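Local coordinates for MutT/nudix family protein (Streptococcus pneumoniae, PDB 4HFQ), which hydrolyses the diphosphate of UDP-X compounds, including precursors of peptidoglycan biosynthesis, as a Nudix-family diphosphatase, at residues Val72-Val77 and Phe148-Leu153. Residues are numbered along the deposited sequence; the frame is centred on the assembly and turned at random.
With SO4 (sulfate ion), chain F.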
loop_
_atom_site.group_PDB
_atom_site.type_symbol
_atom_site.label_atom_id
_atom_site.label_comp_id
_atom_site.label_asym_id
_atom_site.label_seq_id
_atom_site.Cartn_x
_atom_site.Cartn_y
_atom_site.Cartn_z
ATOM N N VAL A 72 -7.249 0.210 -8.348
ATOM C CA VAL A 72 -7.935 1.443 -8.803
ATOM C C VAL A 72 -9.407 1.177 -9.037
ATOM O O VAL A 72 -9.782 0.093 -9.494
ATOM C CB VAL A 72 -7.280 2.078 -10.068
ATOM C CG1 VAL A 72 -5.860 2.528 -9.754
ATOM C CG2 VAL A 72 -7.306 1.136 -11.278
ATOM N N ARG A 73 -10.236 2.164 -8.704
ATOM C CA ARG A 73 -11.685 2.050 -8.854
ATOM C C ARG A 73 -12.233 3.356 -9.382
ATOM O O ARG A 73 -11.676 4.431 -9.121
ATOM C CB ARG A 73 -12.389 1.728 -7.534
ATOM C CG ARG A 73 -12.003 0.394 -6.909
ATOM C CD ARG A 73 -12.546 -0.765 -7.721
ATOM N NE ARG A 73 -11.691 -1.946 -7.566
ATOM C CZ ARG A 73 -11.920 -3.120 -8.141
ATOM N NH1 ARG A 73 -13.020 -3.320 -8.865
ATOM N NH2 ARG A 73 -11.068 -4.115 -7.974
ATOM N N ALA A 74 -13.344 3.247 -10.120
ATOM C CA ALA A 74 -14.032 4.397 -10.699
ATOM C C ALA A 74 -15.384 4.619 -10.028
ATOM O O ALA A 74 -16.186 3.700 -9.914
ATOM C CB ALA A 74 -14.241 4.183 -12.191
ATOM N N TRP A 75 -15.609 5.868 -9.640
ATOM C CA TRP A 75 -16.872 6.338 -9.086
ATOM C C TRP A 75 -17.542 7.209 -10.122
ATOM O O TRP A 75 -17.104 8.319 -10.388
ATOM C CB TRP A 75 -16.584 7.106 -7.816
ATOM C CG TRP A 75 -17.785 7.703 -7.152
ATOM C CD1 TRP A 75 -18.314 8.981 -7.314
ATOM C CD2 TRP A 75 -18.629 7.044 -6.156
ATOM N NE1 TRP A 75 -19.394 9.152 -6.477
ATOM C CE2 TRP A 75 -19.640 8.023 -5.764
ATOM C CE3 TRP A 75 -18.639 5.777 -5.564
ATOM C CZ2 TRP A 75 -20.620 7.725 -4.830
ATOM C CZ3 TRP A 75 -19.631 5.500 -4.623
ATOM C CH2 TRP A 75 -20.587 6.465 -4.256
ATOM N N ILE A 76 -18.571 6.639 -10.753
ATOM C CA ILE A 76 -19.288 7.269 -11.873
ATOM C C ILE A 76 -20.740 7.439 -11.446
ATOM O O ILE A 76 -21.426 6.462 -11.186
ATOM C CB ILE A 76 -19.203 6.347 -13.107
ATOM C CG1 ILE A 76 -17.730 6.108 -13.506
ATOM C CG2 ILE A 76 -20.018 6.918 -14.269
ATOM C CD1 ILE A 76 -17.484 4.805 -14.229
ATOM N N VAL A 77 -21.175 8.690 -11.348
ATOM C CA VAL A 77 -22.561 8.981 -10.931
ATOM C C VAL A 77 -23.346 9.600 -12.072
ATOM O O VAL A 77 -22.888 10.567 -12.677
ATOM C CB VAL A 77 -22.612 9.917 -9.705
ATOM C CG1 VAL A 77 -24.049 10.339 -9.367
ATOM C CG2 VAL A 77 -21.955 9.261 -8.493
ATOM N N PHE A 148 -11.330 7.006 -7.894
ATOM C CA PHE A 148 -11.364 8.228 -8.676
ATOM C C PHE A 148 -12.786 8.558 -9.083
ATOM O O PHE A 148 -13.511 7.698 -9.583
ATOM C CB PHE A 148 -10.546 8.061 -9.956
ATOM C CG PHE A 148 -9.068 7.870 -9.721
ATOM C CD1 PHE A 148 -8.236 8.969 -9.541
ATOM C CD2 PHE A 148 -8.516 6.595 -9.712
ATOM C CE1 PHE A 148 -6.863 8.798 -9.347
ATOM C CE2 PHE A 148 -7.146 6.418 -9.534
ATOM C CZ PHE A 148 -6.331 7.518 -9.347
ATOM N N GLY A 149 -13.193 9.803 -8.865
ATOM C CA GLY A 149 -14.455 10.280 -9.455
ATOM C C GLY A 149 -14.250 10.508 -10.938
ATOM O O GLY A 149 -13.335 11.259 -11.317
ATOM N N CYS A 150 -15.072 9.855 -11.764
ATOM C CA CYS A 150 -14.921 9.887 -13.226
ATOM C C CYS A 150 -16.239 10.170 -13.920
ATOM O O CYS A 150 -17.305 9.899 -13.385
ATOM C CB CYS A 150 -14.357 8.570 -13.778
ATOM S SG CYS A 150 -12.806 8.025 -13.058
ATOM N N LYS A 151 -16.130 10.722 -15.121
ATOM C CA LYS A 151 -17.288 10.972 -15.972
ATOM C C LYS A 151 -17.126 10.170 -17.257
ATOM O O LYS A 151 -16.043 10.162 -17.849
ATOM C CB LYS A 151 -17.381 12.468 -16.261
ATOM C CG LYS A 151 -18.438 12.855 -17.291
ATOM C CD LYS A 151 -18.438 14.352 -17.541
ATOM C CE LYS A 151 -19.402 14.693 -18.671
ATOM N NZ LYS A 151 -19.702 16.150 -18.776
ATOM N N LEU A 152 -18.185 9.474 -17.679
ATOM C CA LEU A 152 -18.157 8.698 -18.920
ATOM C C LEU A 152 -18.363 9.615 -20.122
ATOM O O LEU A 152 -19.085 10.607 -20.026
ATOM C CB LEU A 152 -19.193 7.564 -18.904
ATOM C CG LEU A 152 -19.013 6.508 -17.804
ATOM C CD1 LEU A 152 -20.052 5.402 -17.933
ATOM C CD2 LEU A 152 -17.614 5.915 -17.834
ATOM N N LEU A 153 -17.666 9.304 -21.211
ATOM C CA LEU A 153 -17.758 10.063 -22.464
ATOM C C LEU A 153 -18.405 9.177 -23.546
ATOM O O LEU A 153 -19.463 8.604 -23.303
ATOM C CB LEU A 153 -16.377 10.623 -22.863
ATOM C CG LEU A 153 -15.591 11.396 -21.792
ATOM C CD1 LEU A 153 -14.143 11.644 -22.200
ATOM C CD2 LEU A 153 -16.281 12.706 -21.416
HETATM S S SO4 F . -14.098 -5.770 -11.668
HETATM O O1 SO4 F . -14.774 -7.038 -12.044
HETATM O O2 SO4 F . -12.752 -5.754 -12.288
HETATM O O3 SO4 F . -14.883 -4.613 -12.143
HETATM O O4 SO4 F . -13.969 -5.671 -10.197
HETATM O O HOH W 1 -19.636 10.777 -12.345
#
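Phe148 O accepts the shortest direct bond between the two strands, 2.8 Å from Trp75 N, and also meets the CA-H of Ala74. It is the middle of three bonds that join strands 69-78 and 143-153 as a parallel pair in the mixed sheet of the Nudix fold, a worked example of how parallel strands interlock. Phe148 bonds to Arg73 and Trp75, the two neighbours of its partner Ala74, and Trp75 to Phe148 and Cys150, which flank Gly149: Phe148 N gives its hydrogen to Arg73 O (2.9 Å), and the Trp75 carbonyl receives Cys150 N with an N-H...O angle of 172°. Gly149 directs its CA-H at Trp75 O (3.4 Å). Beyond them a water takes over, accepting from Val77 N and lying 2.7 Å from Cys150 O, to which it probably donates; the axes of strands 72-75 and 148-153 are inclined at 53°.

With Phe148 and Ala74 on one face, helix 106-118 packs through Ile110 and Ile114; the Phe148 ring meets Val72 CG1 at its edge, and Leu202 of the second subunit packs on it. Trp75 projects from the other face, CG anti to the backbone N (chi1 178°), which carries the indole away from residues 148-153 to helix 184-194, where it meets the Tyr194 ring. Arg73 bends at its second torsion, and NH1 donates to O4 of a sulfate, probably from the crystallisation liquor, 2.9 Å away, with O4 in the guanidinium plane at its edge; Asp71 forms a salt bridge with NE and the carbonyl O of Leu95 accepts from NH1. Farther along, Ile76 and Leu152 cross at about a right angle: CG2 of Ile76 rests 3.7 Å from Leu152 CG, while Ile76 CD1 reaches Leu152 CD2 at 3.8 Å.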